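PDB 6DF3: interleukin-20 receptor subunit beta from Homo sapiens, which pairs with IL20RA to form a receptor for IL-19, IL-20 and IL-24, and with IL22RA1 to form one for IL-20 and IL-24. Local coordinates for residues Thr12-Leu17 and Val175-Arg180; Cys63-Asp68 and Tyr75-Arg80; Met109-Asp114 and Leu118-Glu123; His157-Thr160 and Ala166-Val169. The protein carries 1 engineered substitution. All blocks are in the same frame, centred on the assembly; numbering follows the deposited sequence.

Contact 1 (Thr12-Leu17 and Val175-Arg180); sequences TNMKHL and VKAIGR
Met14 meets Val175, Ala177 and Ile178 in a small, buried, apolar contact between the two fibronectin type III domains of the extracellular part. Residues 12-17 hold a type I' turn, the bend of the beta hairpin formed by strands 8-12 and 15-19 of the first domain. Residues 175-180 hold the turn between strands 167-175 and 180-189 of the second domain. The two turns face each other at the domain junction, near the centre of the chain. Met14 alone carries the first segment's share. Its CG stands anti to the carbonyl carbon (chi1 -60°), and the chain then bends at chi2 and again at chi3. This curl brings the sulfur up against the second domain. Met14 SD lies 4.1 Å from Val175 CG1, and these two side chains approach tip to tip. The sulfur also serves a second partner, with Met14 SD 4.1 Å from Ile178 CD1. Here the side chains run past each other in opposite directions. Beyond the sulfur, the methyl carbon Met14 CE comes within 4.4 Å of Ala177 CB. The loop between the domains ties both turns by polar bonds: Met14 N is bonded to Thr102 OG1, and Arg180 NH1 to Thr102 O. The second turn closes with a G1 beta bulge, two residues, Gly179 and Arg180, set opposite the single Val175. Val175 O is gripped twice there, by Ile178 N at 3.1 Å and by Gly179 N at 2.9 Å.

Contact 2 (Cys63-Asp68 and Tyr75-Arg80); sequences CDVTDD and YNLRVR
Tyr75 and Asp68 touch where the loop that follows strand 62-64 approaches the start of strand 74-83. The tyrosine side chain leaves the strand with CB pointing toward 63-68. CG is placed beside the backbone N (chi1 -88°), which lays the far side of the ring against the backbone carbonyl of Asp68. The near part of the ring only approaches the loop: Tyr75 CD2 is still 4.5 Å from Asp68 O. One atom further, Tyr75 CE2 makes the closest approach, 3.6 Å from Asp68 O. The carbonyl oxygen meets the ring at a slant. Tyr75 CZ follows at 3.9 Å from the same Asp68 O. At the tip, Tyr75 OH is still 3.8 Å from Asp68 O, not hydrogen-bonded to it; its bond goes to Thr70 N. A tyrosine at the start of a strand, bonded to a backbone group five residues earlier, is a tyrosine corner, here in the first fibronectin type III domain. Next along the strand, Leu77 CD2 lies 4.3 Å from Val65 CG1, a loose apolar touch between the two layers of the sandwich. The loop has its own brace, an Asx turn in which Thr66 N gives a bond of 2.9 Å to Asp64 OD1. The carboxylate of Asp68 is held by Ser52 OG and Ser53 N, and its OD1 also forms a salt bridge with a basic side chain of another protein chain.

Contact 3 (Met109-Asp114 and Leu118-Glu123); sequences MEITKD and LVIELE
Ile111 and Ile120 meet through CG1 branches set by different first torsions. In Ile111, a chi1 of -55° puts CG1 next to the backbone N; in Ile120 it lies opposite that nitrogen (chi1 -163°). Ile111 CD1 thus reaches 3.6 Å from Ile120 CG1. The other branch, Ile111 CG2, lies 3.8 Å from Leu118 CD1. Met109 CG joins the same face, 4.0 Å from Ile120 CD1. Replacing Ile111 with an alanine removes CG1, CG2 and CD1, and would probably open a gap beside Ile120 and Leu118. The two strands form an antiparallel beta hairpin of the second fibronectin type III domain. Glu110 with Glu121 and Thr112 with Val119 are its hydrogen-bonded pairs, and each of the four N-to-O distances in these pairs is 3.1 Å. Their side chains share the other face. There Thr112 CG2 is tight against Val119 CG1 at 3.3 Å. Glu110 and Glu121 lie side by side, pointing the same way, with Glu110 OE2 3.9 Å from Glu121 OE1 and the carboxylate planes 15° apart. Two like charges this close would probably repel, and may make a proton somewhat easier to keep on one of them.

Contact 4 (His157-Thr160 and Ala166-Val169); sequences HLET and AYCV
Leu158 and Glu159 reach across to Val169 and Tyr167, between two strands whose axes come no closer than 10.1 Å. His157, first in the segment, turns to its own strand. Its ring holds Thr160 OG1 at the edge and in plane, through a weak hydrogen bond of 3.4 Å to His157 NE2. Leu158 points the other way, toward Val169. A chi1 of -68° tucks CG beside the backbone N of Leu158 and the chain runs straight on from there, which carries Leu158 CD1 to 3.9 Å from Val169 CG1. Tyr135 also packs on both of these side chains. Glu159 starts toward Tyr167 but bends at chi2 (55°), turning its carboxylate off the line of approach. CG, at the bend, does the touching, with Glu159 CG 4.1 Å from Tyr167 CE2. The carboxylate and ring planes differ by 30°. Thr160 adds only its backbone, with Thr160 O 4.4 Å from Tyr167 OH, too far for a hydrogen bond. That hydroxyl is bonded to Glu162 N, and weakly to Arg137 NH1. Cys168, between the two touching residues, is in a disulfide with Cys189. Facing antiparallel sheets, with a strand-starting tyrosine bonded back to the backbone five residues before it, are the sandwich and tyrosine corner of a fibronectin type III domain.

In the fold
Contact 2 lies in the first fibronectin type III domain, contacts 3 and 4 in the second, and contact 1 joins the two. Along the chain, contact 1 closes a loop that holds the other three. Contacts 1 and 2 have centres about 15 Å apart and share a sheet: His16 O is 2.9 Å from Val65 N, a probable hydrogen bond. Contacts 3 and 4 are closer, with centres about 9 Å apart. They meet at Leu118 N and Glu159 O, 2.9 Å apart, and at Ile111 CD1 and Val169 CG2, 3.4 Å apart. The centres of contacts 2 and 4 are about 43 Å apart. Each contact has residues that reach another protein chain of the assembly.

Contact 1 (Thr12-Leu17 and Val175-Arg180)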
loop_
_atom_site.group_PDB
_atom_site.type_symbol
_atom_site.label_atom_id
_atom_site.label_comp_id
_atom_site.label_asym_id
_atom_site.label_seq_id
_atom_site.Cartn_x
_atom_site.Cartn_y
_atom_site.Cartn_z
ATOM N N THR C 12 8.776 16.748 12.527
ATOM C CA THR C 12 8.763 17.725 11.475
ATOM C C THR C 12 8.433 17.017 10.145
ATOM O O THR C 12 9.188 16.096 9.750
ATOM C CB THR C 12 10.172 18.317 11.305
ATOM O OG1 THR C 12 10.537 18.940 12.523
ATOM C CG2 THR C 12 10.116 19.379 10.281
ATOM N N ASN C 13 7.371 17.471 9.470
ATOM C CA ASN C 13 6.921 16.898 8.153
ATOM C C ASN C 13 6.983 15.330 8.106
ATOM O O ASN C 13 7.686 14.728 7.277
ATOM C CB ASN C 13 7.749 17.520 7.042
ATOM C CG ASN C 13 7.351 18.939 6.772
ATOM O OD1 ASN C 13 6.201 19.341 6.991
ATOM N ND2 ASN C 13 8.304 19.729 6.336
ATOM N N MET C 14 6.347 14.706 9.090
ATOM C CA MET C 14 6.340 13.207 9.245
ATOM C C MET C 14 7.652 12.533 9.451
ATOM O O MET C 14 7.713 11.323 9.388
ATOM C CB MET C 14 5.567 12.529 8.105
ATOM C CG MET C 14 4.132 12.977 8.060
ATOM S SD MET C 14 3.044 12.393 9.455
ATOM C CE MET C 14 2.756 10.699 8.902
ATOM N N LYS C 15 8.712 13.276 9.774
ATOM C CA LYS C 15 9.958 12.681 10.290
ATOM C C LYS C 15 10.014 12.807 11.826
ATOM O O LYS C 15 10.011 13.942 12.355
ATOM C CB LYS C 15 11.154 13.413 9.697
ATOM C CG LYS C 15 12.443 12.730 10.068
ATOM C CD LYS C 15 13.653 13.533 9.606
ATOM C CE LYS C 15 14.926 12.774 9.955
ATOM N NZ LYS C 15 16.090 13.688 10.084
ATOM N N HIS C 16 10.065 11.694 12.556
ATOM C CA HIS C 16 10.034 11.760 14.013
ATOM C C HIS C 16 11.357 11.415 14.657
ATOM O O HIS C 16 11.826 10.268 14.585
ATOM C CB HIS C 16 8.936 10.880 14.585
ATOM C CG HIS C 16 7.768 10.725 13.692
ATOM N ND1 HIS C 16 6.999 11.795 13.279
ATOM C CD2 HIS C 16 7.194 9.600 13.151
ATOM C CE1 HIS C 16 6.065 11.350 12.435
ATOM N NE2 HIS C 16 6.155 10.016 12.347
ATOM N N LEU C 17 11.904 12.408 15.363
ATOM C CA LEU C 17 13.183 12.316 16.060
ATOM C C LEU C 17 12.986 12.221 17.570
ATOM O O LEU C 17 12.490 13.144 18.154
ATOM C CB LEU C 17 14.013 13.582 15.763
ATOM C CG LEU C 17 15.269 13.571 14.926
ATOM C CD1 LEU C 17 16.077 14.903 15.060
ATOM C CD2 LEU C 17 16.156 12.403 15.310
ATOM N N VAL C 175 -1.604 15.411 4.026
ATOM C CA VAL C 175 -1.073 14.180 4.627
ATOM C C VAL C 175 -2.281 13.279 4.995
ATOM O O VAL C 175 -2.939 13.453 6.073
ATOM C CB VAL C 175 -0.179 14.510 5.887
ATOM C CG1 VAL C 175 0.295 13.237 6.603
ATOM C CG2 VAL C 175 1.067 15.302 5.490
ATOM N N LYS C 176 -2.636 12.356 4.064
ATOM C CA LYS C 176 -3.793 11.461 4.244
ATOM C C LYS C 176 -3.795 10.723 5.613
ATOM O O LYS C 176 -4.820 10.687 6.280
ATOM C CB LYS C 176 -3.842 10.470 3.107
ATOM C CG LYS C 176 -5.149 9.699 3.042
ATOM C CD LYS C 176 -5.223 8.815 1.811
ATOM C CE LYS C 176 -5.470 9.646 0.563
ATOM N NZ LYS C 176 -5.668 8.716 -0.578
ATOM N N ALA C 177 -2.640 10.218 6.064
ATOM C CA ALA C 177 -2.542 9.489 7.322
ATOM C C ALA C 177 -3.027 10.215 8.588
ATOM O O ALA C 177 -3.363 9.537 9.580
ATOM C CB ALA C 177 -1.145 9.041 7.566
ATOM N N ILE C 178 -3.038 11.563 8.547
ATOM C CA ILE C 178 -3.463 12.387 9.692
ATOM C C ILE C 178 -4.611 13.364 9.391
ATOM O O ILE C 178 -5.191 13.933 10.321
ATOM C CB ILE C 178 -2.217 13.097 10.291
ATOM C CG1 ILE C 178 -1.649 14.149 9.342
ATOM C CG2 ILE C 178 -1.122 12.065 10.561
ATOM C CD1 ILE C 178 -0.315 14.724 9.781
ATOM N N GLY C 179 -4.958 13.538 8.112
ATOM C CA GLY C 179 -6.121 14.310 7.742
ATOM C C GLY C 179 -5.861 15.806 7.768
ATOM O O GLY C 179 -6.797 16.593 7.856
ATOM N N ARG C 180 -4.598 16.198 7.618
ATOM C CA ARG C 180 -4.163 17.575 7.849
ATOM C C ARG C 180 -3.471 18.112 6.616
ATOM O O ARG C 180 -2.823 17.358 5.910
ATOM C CB ARG C 180 -3.254 17.689 9.084
ATOM C CG ARG C 180 -4.015 17.512 10.400
ATOM C CD ARG C 180 -3.078 17.626 11.621
ATOM N NE ARG C 180 -2.208 18.799 11.471
ATOM C CZ ARG C 180 -0.913 18.909 11.784
ATOM N NH1 ARG C 180 -0.202 17.905 12.298
ATOM N NH2 ARG C 180 -0.317 20.065 11.547
#

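Contact 2 (Cys63-Asp68 and Tyr75-Arg80)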
loop_
_atom_site.group_PDB
_atom_site.type_symbol
_atom_site.label_atom_id
_atom_site.label_comp_id
_atom_site.label_asym_id
_atom_site.label_seq_id
_atom_site.Cartn_x
_atom_site.Cartn_y
_atom_site.Cartn_z
ATOM N N CYS C 63 17.471 9.487 17.886
ATOM C CA CYS C 63 17.061 8.331 17.088
ATOM C C CYS C 63 15.922 8.746 16.184
ATOM O O CYS C 63 14.873 9.186 16.663
ATOM C CB CYS C 63 16.537 7.210 17.983
ATOM S SG CYS C 63 15.977 5.677 17.105
ATOM N N ASP C 64 16.114 8.567 14.888
ATOM C CA ASP C 64 15.048 8.632 13.945
ATOM C C ASP C 64 14.104 7.392 14.045
ATOM O O ASP C 64 14.391 6.344 13.464
ATOM C CB ASP C 64 15.616 8.804 12.534
ATOM C CG ASP C 64 14.549 9.138 11.528
ATOM O OD1 ASP C 64 13.353 8.905 11.840
ATOM O OD2 ASP C 64 14.886 9.648 10.430
ATOM N N VAL C 65 12.945 7.546 14.706
ATOM C CA VAL C 65 11.989 6.481 14.908
ATOM C C VAL C 65 10.886 6.527 13.857
ATOM O O VAL C 65 9.820 5.965 14.017
ATOM C CB VAL C 65 11.344 6.556 16.332
ATOM C CG1 VAL C 65 12.408 6.511 17.424
ATOM C CG2 VAL C 65 10.566 7.821 16.559
ATOM N N THR C 66 11.103 7.250 12.781
ATOM C CA THR C 66 10.092 7.368 11.738
ATOM C C THR C 66 9.544 6.011 11.306
ATOM O O THR C 66 8.353 5.824 11.226
ATOM C CB THR C 66 10.683 8.139 10.564
ATOM O OG1 THR C 66 11.117 9.460 11.022
ATOM C CG2 THR C 66 9.658 8.227 9.378
ATOM N N ASP C 67 10.426 5.078 11.038
ATOM C CA ASP C 67 10.030 3.761 10.556
ATOM C C ASP C 67 9.328 2.866 11.579
ATOM O O ASP C 67 8.708 1.938 11.170
ATOM C CB ASP C 67 11.204 3.040 9.957
ATOM C CG ASP C 67 11.769 3.770 8.752
ATOM O OD1 ASP C 67 11.125 4.687 8.148
ATOM O OD2 ASP C 67 12.907 3.469 8.490
ATOM N N ASP C 68 9.363 3.213 12.862
ATOM C CA ASP C 68 8.666 2.486 13.879
ATOM C C ASP C 68 7.262 3.029 14.111
ATOM O O ASP C 68 6.433 2.340 14.613
ATOM C CB ASP C 68 9.428 2.620 15.191
ATOM C CG ASP C 68 10.905 2.219 15.061
ATOM O OD1 ASP C 68 11.215 1.120 14.529
ATOM O OD2 ASP C 68 11.785 2.999 15.507
ATOM N N TYR C 75 2.057 6.485 20.783
ATOM C CA TYR C 75 3.142 5.560 20.966
ATOM C C TYR C 75 3.928 5.962 22.240
ATOM O O TYR C 75 4.210 7.121 22.450
ATOM C CB TYR C 75 4.113 5.633 19.749
ATOM C CG TYR C 75 3.768 4.750 18.611
ATOM C CD1 TYR C 75 2.806 5.145 17.705
ATOM C CD2 TYR C 75 4.405 3.525 18.420
ATOM C CE1 TYR C 75 2.439 4.328 16.612
ATOM C CE2 TYR C 75 4.045 2.683 17.338
ATOM C CZ TYR C 75 3.060 3.083 16.422
ATOM O OH TYR C 75 2.697 2.350 15.289
ATOM N N ASN C 76 4.272 4.987 23.043
ATOM C CA ASN C 76 5.236 5.089 24.077
ATOM C C ASN C 76 6.582 4.773 23.519
ATOM O O ASN C 76 6.726 3.891 22.692
ATOM C CB ASN C 76 4.934 4.080 25.201
ATOM C CG ASN C 76 3.551 4.255 25.788
ATOM O OD1 ASN C 76 3.004 5.343 25.780
ATOM N ND2 ASN C 76 2.964 3.154 26.248
ATOM N N LEU C 77 7.574 5.456 24.048
ATOM C CA LEU C 77 8.966 5.287 23.667
ATOM C C LEU C 77 9.797 5.290 24.965
ATOM O O LEU C 77 9.452 5.961 25.922
ATOM C CB LEU C 77 9.341 6.440 22.782
ATOM C CG LEU C 77 8.756 6.392 21.363
ATOM C CD1 LEU C 77 8.796 7.792 20.785
ATOM C CD2 LEU C 77 9.625 5.458 20.553
ATOM N N ARG C 78 10.821 4.446 25.026
ATOM C CA ARG C 78 11.749 4.460 26.120
ATOM C C ARG C 78 13.177 4.267 25.656
ATOM O O ARG C 78 13.440 3.633 24.646
ATOM C CB ARG C 78 11.396 3.389 27.121
ATOM C CG ARG C 78 11.487 1.981 26.607
ATOM C CD ARG C 78 11.160 0.980 27.727
ATOM N NE ARG C 78 11.515 -0.365 27.341
ATOM C CZ ARG C 78 11.281 -1.432 28.095
ATOM N NH1 ARG C 78 10.741 -1.323 29.289
ATOM N NH2 ARG C 78 11.607 -2.617 27.648
ATOM N N VAL C 79 14.103 4.769 26.421
ATOM C CA VAL C 79 15.502 4.737 26.009
ATOM C C VAL C 79 16.411 4.413 27.177
ATOM O O VAL C 79 16.115 4.757 28.311
ATOM C CB VAL C 79 15.914 6.065 25.392
ATOM C CG1 VAL C 79 15.818 7.179 26.424
ATOM C CG2 VAL C 79 17.335 5.999 24.807
ATOM N N ARG C 80 17.508 3.725 26.922
ATOM C CA ARG C 80 18.469 3.502 27.998
ATOM C C ARG C 80 19.876 3.610 27.472
ATOM O O ARG C 80 20.104 3.586 26.267
ATOM C CB ARG C 80 18.244 2.141 28.652
ATOM C CG ARG C 80 18.729 0.929 27.849
ATOM C CD ARG C 80 18.536 -0.391 28.588
ATOM N NE ARG C 80 18.705 -1.494 27.642
ATOM C CZ ARG C 80 18.500 -2.782 27.919
ATOM N NH1 ARG C 80 18.156 -3.183 29.135
ATOM N NH2 ARG C 80 18.657 -3.682 26.948
#

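Contact 3 (Met109-Asp114 and Leu118-Glu123)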
loop_
_atom_site.group_PDB
_atom_site.type_symbol
_atom_site.label_atom_id
_atom_site.label_comp_id
_atom_site.label_asym_id
_atom_site.label_seq_id
_atom_site.Cartn_x
_atom_site.Cartn_y
_atom_site.Cartn_z
ATOM N N MET C 109 9.521 25.641 -2.854
ATOM C CA MET C 109 8.788 25.862 -4.101
ATOM C C MET C 109 9.566 26.785 -4.965
ATOM O O MET C 109 9.945 27.836 -4.511
ATOM C CB MET C 109 7.430 26.534 -3.815
ATOM C CG MET C 109 6.660 26.954 -5.051
ATOM S SD MET C 109 5.686 28.470 -4.887
ATOM C CE MET C 109 4.211 27.785 -4.143
ATOM N N GLU C 110 9.752 26.400 -6.218
ATOM C CA GLU C 110 10.462 27.201 -7.185
ATOM C C GLU C 110 9.636 27.391 -8.477
ATOM O O GLU C 110 9.279 26.409 -9.150
ATOM C CB GLU C 110 11.775 26.504 -7.475
ATOM C CG GLU C 110 12.755 27.336 -8.289
ATOM C CD GLU C 110 13.811 26.480 -8.954
ATOM O OE1 GLU C 110 14.304 26.891 -10.047
ATOM O OE2 GLU C 110 14.124 25.397 -8.383
ATOM N N ILE C 111 9.342 28.645 -8.839
ATOM C CA ILE C 111 8.632 28.956 -10.071
ATOM C C ILE C 111 9.633 29.272 -11.163
ATOM O O ILE C 111 10.691 29.846 -10.916
ATOM C CB ILE C 111 7.662 30.144 -9.916
ATOM C CG1 ILE C 111 6.683 29.888 -8.779
ATOM C CG2 ILE C 111 6.873 30.412 -11.199
ATOM C CD1 ILE C 111 5.999 28.542 -8.786
ATOM N N THR C 112 9.252 28.915 -12.383
ATOM C CA THR C 112 10.108 29.031 -13.523
ATOM C C THR C 112 9.159 29.234 -14.739
ATOM O O THR C 112 7.939 29.019 -14.621
ATOM C CB THR C 112 11.036 27.783 -13.556
ATOM O OG1 THR C 112 11.693 27.658 -14.816
ATOM C CG2 THR C 112 10.280 26.497 -13.292
ATOM N N LYS C 113 9.682 29.712 -15.869
ATOM C CA LYS C 113 8.877 29.826 -17.107
ATOM C C LYS C 113 9.695 29.701 -18.384
ATOM O O LYS C 113 10.553 30.524 -18.670
ATOM C CB LYS C 113 8.064 31.126 -17.146
ATOM C CG LYS C 113 8.805 32.373 -16.697
ATOM C CD LYS C 113 7.999 33.609 -17.053
ATOM C CE LYS C 113 8.346 34.818 -16.194
ATOM N NZ LYS C 113 9.466 35.628 -16.730
ATOM N N ASP C 114 9.412 28.653 -19.140
ATOM C CA ASP C 114 9.990 28.476 -20.445
ATOM C C ASP C 114 9.016 29.164 -21.406
ATOM O O ASP C 114 7.955 28.599 -21.725
ATOM C CB ASP C 114 10.172 26.975 -20.744
ATOM C CG ASP C 114 10.847 26.705 -22.096
ATOM O OD1 ASP C 114 11.301 27.661 -22.776
ATOM O OD2 ASP C 114 10.921 25.521 -22.486
ATOM N N LEU C 118 3.972 28.167 -17.643
ATOM C CA LEU C 118 4.276 28.381 -16.250
ATOM C C LEU C 118 4.560 27.027 -15.602
ATOM O O LEU C 118 3.746 26.116 -15.750
ATOM C CB LEU C 118 3.077 29.020 -15.573
ATOM C CG LEU C 118 3.275 29.355 -14.083
ATOM C CD1 LEU C 118 4.261 30.511 -13.927
ATOM C CD2 LEU C 118 1.905 29.662 -13.491
ATOM N N VAL C 119 5.676 26.911 -14.872
ATOM C CA VAL C 119 6.088 25.624 -14.244
ATOM C C VAL C 119 6.498 25.771 -12.765
ATOM O O VAL C 119 7.051 26.796 -12.361
ATOM C CB VAL C 119 7.151 24.862 -15.110
ATOM C CG1 VAL C 119 8.187 25.771 -15.737
ATOM C CG2 VAL C 119 7.818 23.704 -14.396
ATOM N N ILE C 120 6.182 24.726 -11.987
ATOM C CA ILE C 120 6.399 24.664 -10.567
ATOM C C ILE C 120 7.253 23.424 -10.277
ATOM O O ILE C 120 7.169 22.390 -10.985
ATOM C CB ILE C 120 5.052 24.681 -9.789
ATOM C CG1 ILE C 120 5.283 25.026 -8.314
ATOM C CG2 ILE C 120 4.301 23.351 -9.880
ATOM C CD1 ILE C 120 4.027 25.143 -7.456
ATOM N N GLU C 121 8.103 23.541 -9.263
ATOM C CA GLU C 121 8.867 22.418 -8.710
ATOM C C GLU C 121 8.788 22.491 -7.197
ATOM O O GLU C 121 9.350 23.391 -6.584
ATOM C CB GLU C 121 10.315 22.514 -9.179
ATOM C CG GLU C 121 11.255 21.487 -8.561
ATOM C CD GLU C 121 12.512 21.267 -9.397
ATOM O OE1 GLU C 121 12.869 22.136 -10.221
ATOM O OE2 GLU C 121 13.141 20.198 -9.233
ATOM N N LEU C 122 8.068 21.563 -6.589
ATOM C CA LEU C 122 7.961 21.534 -5.156
ATOM C C LEU C 122 9.166 20.824 -4.587
ATOM O O LEU C 122 10.049 20.344 -5.319
ATOM C CB LEU C 122 6.641 20.909 -4.688
ATOM C CG LEU C 122 5.489 21.818 -5.174
ATOM C CD1 LEU C 122 4.310 21.074 -5.823
ATOM C CD2 LEU C 122 5.029 22.680 -4.028
ATOM N N GLU C 123 9.239 20.907 -3.265
ATOM C CA GLU C 123 10.271 20.285 -2.482
ATOM C C GLU C 123 9.795 18.854 -2.205
ATOM O O GLU C 123 8.620 18.634 -1.897
ATOM C CB GLU C 123 10.419 21.081 -1.192
ATOM C CG GLU C 123 11.650 20.739 -0.362
ATOM C CD GLU C 123 11.654 21.445 0.989
ATOM O OE1 GLU C 123 10.633 21.310 1.735
ATOM O OE2 GLU C 123 12.668 22.148 1.266
#

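Contact 4 (His157-Thr160 and Ala166-Val169)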
loop_
_atom_site.group_PDB
_atom_site.type_symbol
_atom_site.label_atom_id
_atom_site.label_comp_id
_atom_site.label_asym_id
_atom_site.label_seq_id
_atom_site.Cartn_x
_atom_site.Cartn_y
_atom_site.Cartn_z
ATOM N N HIS C 157 4.443 21.362 -15.310
ATOM C CA HIS C 157 3.540 22.336 -15.929
ATOM C C HIS C 157 2.248 22.581 -15.134
ATOM O O HIS C 157 1.559 21.643 -14.726
ATOM C CB HIS C 157 3.169 21.807 -17.282
ATOM C CG HIS C 157 2.358 22.744 -18.111
ATOM N ND1 HIS C 157 0.985 22.676 -18.171
ATOM C CD2 HIS C 157 2.724 23.743 -18.944
ATOM C CE1 HIS C 157 0.538 23.601 -19.000
ATOM N NE2 HIS C 157 1.573 24.281 -19.464
ATOM N N LEU C 158 1.942 23.852 -14.908
ATOM C CA LEU C 158 0.659 24.309 -14.326
ATOM C C LEU C 158 -0.381 24.815 -15.341
ATOM O O LEU C 158 -1.513 24.340 -15.389
ATOM C CB LEU C 158 0.924 25.478 -13.381
ATOM C CG LEU C 158 1.683 25.159 -12.121
ATOM C CD1 LEU C 158 1.818 26.480 -11.375
ATOM C CD2 LEU C 158 0.949 24.098 -11.321
ATOM N N GLU C 159 0.006 25.825 -16.096
ATOM C CA GLU C 159 -0.897 26.528 -16.981
ATOM C C GLU C 159 -0.035 27.153 -18.088
ATOM O O GLU C 159 1.125 27.501 -17.851
ATOM C CB GLU C 159 -1.702 27.570 -16.173
ATOM C CG GLU C 159 -2.711 28.439 -16.949
ATOM C CD GLU C 159 -3.693 27.579 -17.731
ATOM O OE1 GLU C 159 -4.511 26.843 -17.133
ATOM O OE2 GLU C 159 -3.608 27.581 -18.956
ATOM N N THR C 160 -0.573 27.222 -19.308
ATOM C CA THR C 160 -0.003 28.087 -20.340
ATOM C C THR C 160 -0.668 29.439 -20.169
ATOM O O THR C 160 -1.887 29.529 -20.048
ATOM C CB THR C 160 -0.213 27.559 -21.785
ATOM O OG1 THR C 160 0.642 26.426 -21.976
ATOM C CG2 THR C 160 0.128 28.639 -22.843
ATOM N N ALA C 166 -0.045 39.398 -14.846
ATOM C CA ALA C 166 0.792 38.445 -14.097
ATOM C C ALA C 166 -0.049 37.277 -13.582
ATOM O O ALA C 166 -1.251 37.433 -13.328
ATOM C CB ALA C 166 1.478 39.141 -12.936
ATOM N N TYR C 167 0.596 36.113 -13.435
ATOM C CA TYR C 167 -0.043 34.908 -12.909
ATOM C C TYR C 167 0.605 34.618 -11.568
ATOM O O TYR C 167 1.832 34.690 -11.453
ATOM C CB TYR C 167 0.170 33.718 -13.847
ATOM C CG TYR C 167 -0.803 33.604 -15.030
ATOM C CD1 TYR C 167 -0.756 34.507 -16.101
ATOM C CD2 TYR C 167 -1.749 32.561 -15.086
ATOM C CE1 TYR C 167 -1.632 34.390 -17.182
ATOM C CE2 TYR C 167 -2.623 32.419 -16.153
ATOM C CZ TYR C 167 -2.567 33.332 -17.204
ATOM O OH TYR C 167 -3.438 33.188 -18.257
ATOM N N CYS C 168 -0.207 34.296 -10.562
ATOM C CA CYS C 168 0.300 34.115 -9.199
ATOM C C CYS C 168 0.029 32.718 -8.673
ATOM O O CYS C 168 -0.940 32.082 -9.067
ATOM C CB CYS C 168 -0.263 35.184 -8.259
ATOM S SG CYS C 168 0.202 36.864 -8.758
ATOM N N VAL C 169 0.895 32.248 -7.787
ATOM C CA VAL C 169 0.878 30.837 -7.324
ATOM C C VAL C 169 1.328 30.640 -5.847
ATOM O O VAL C 169 2.297 31.253 -5.409
ATOM C CB VAL C 169 1.782 29.953 -8.233
ATOM C CG1 VAL C 169 1.243 29.886 -9.657
ATOM C CG2 VAL C 169 3.216 30.493 -8.282
#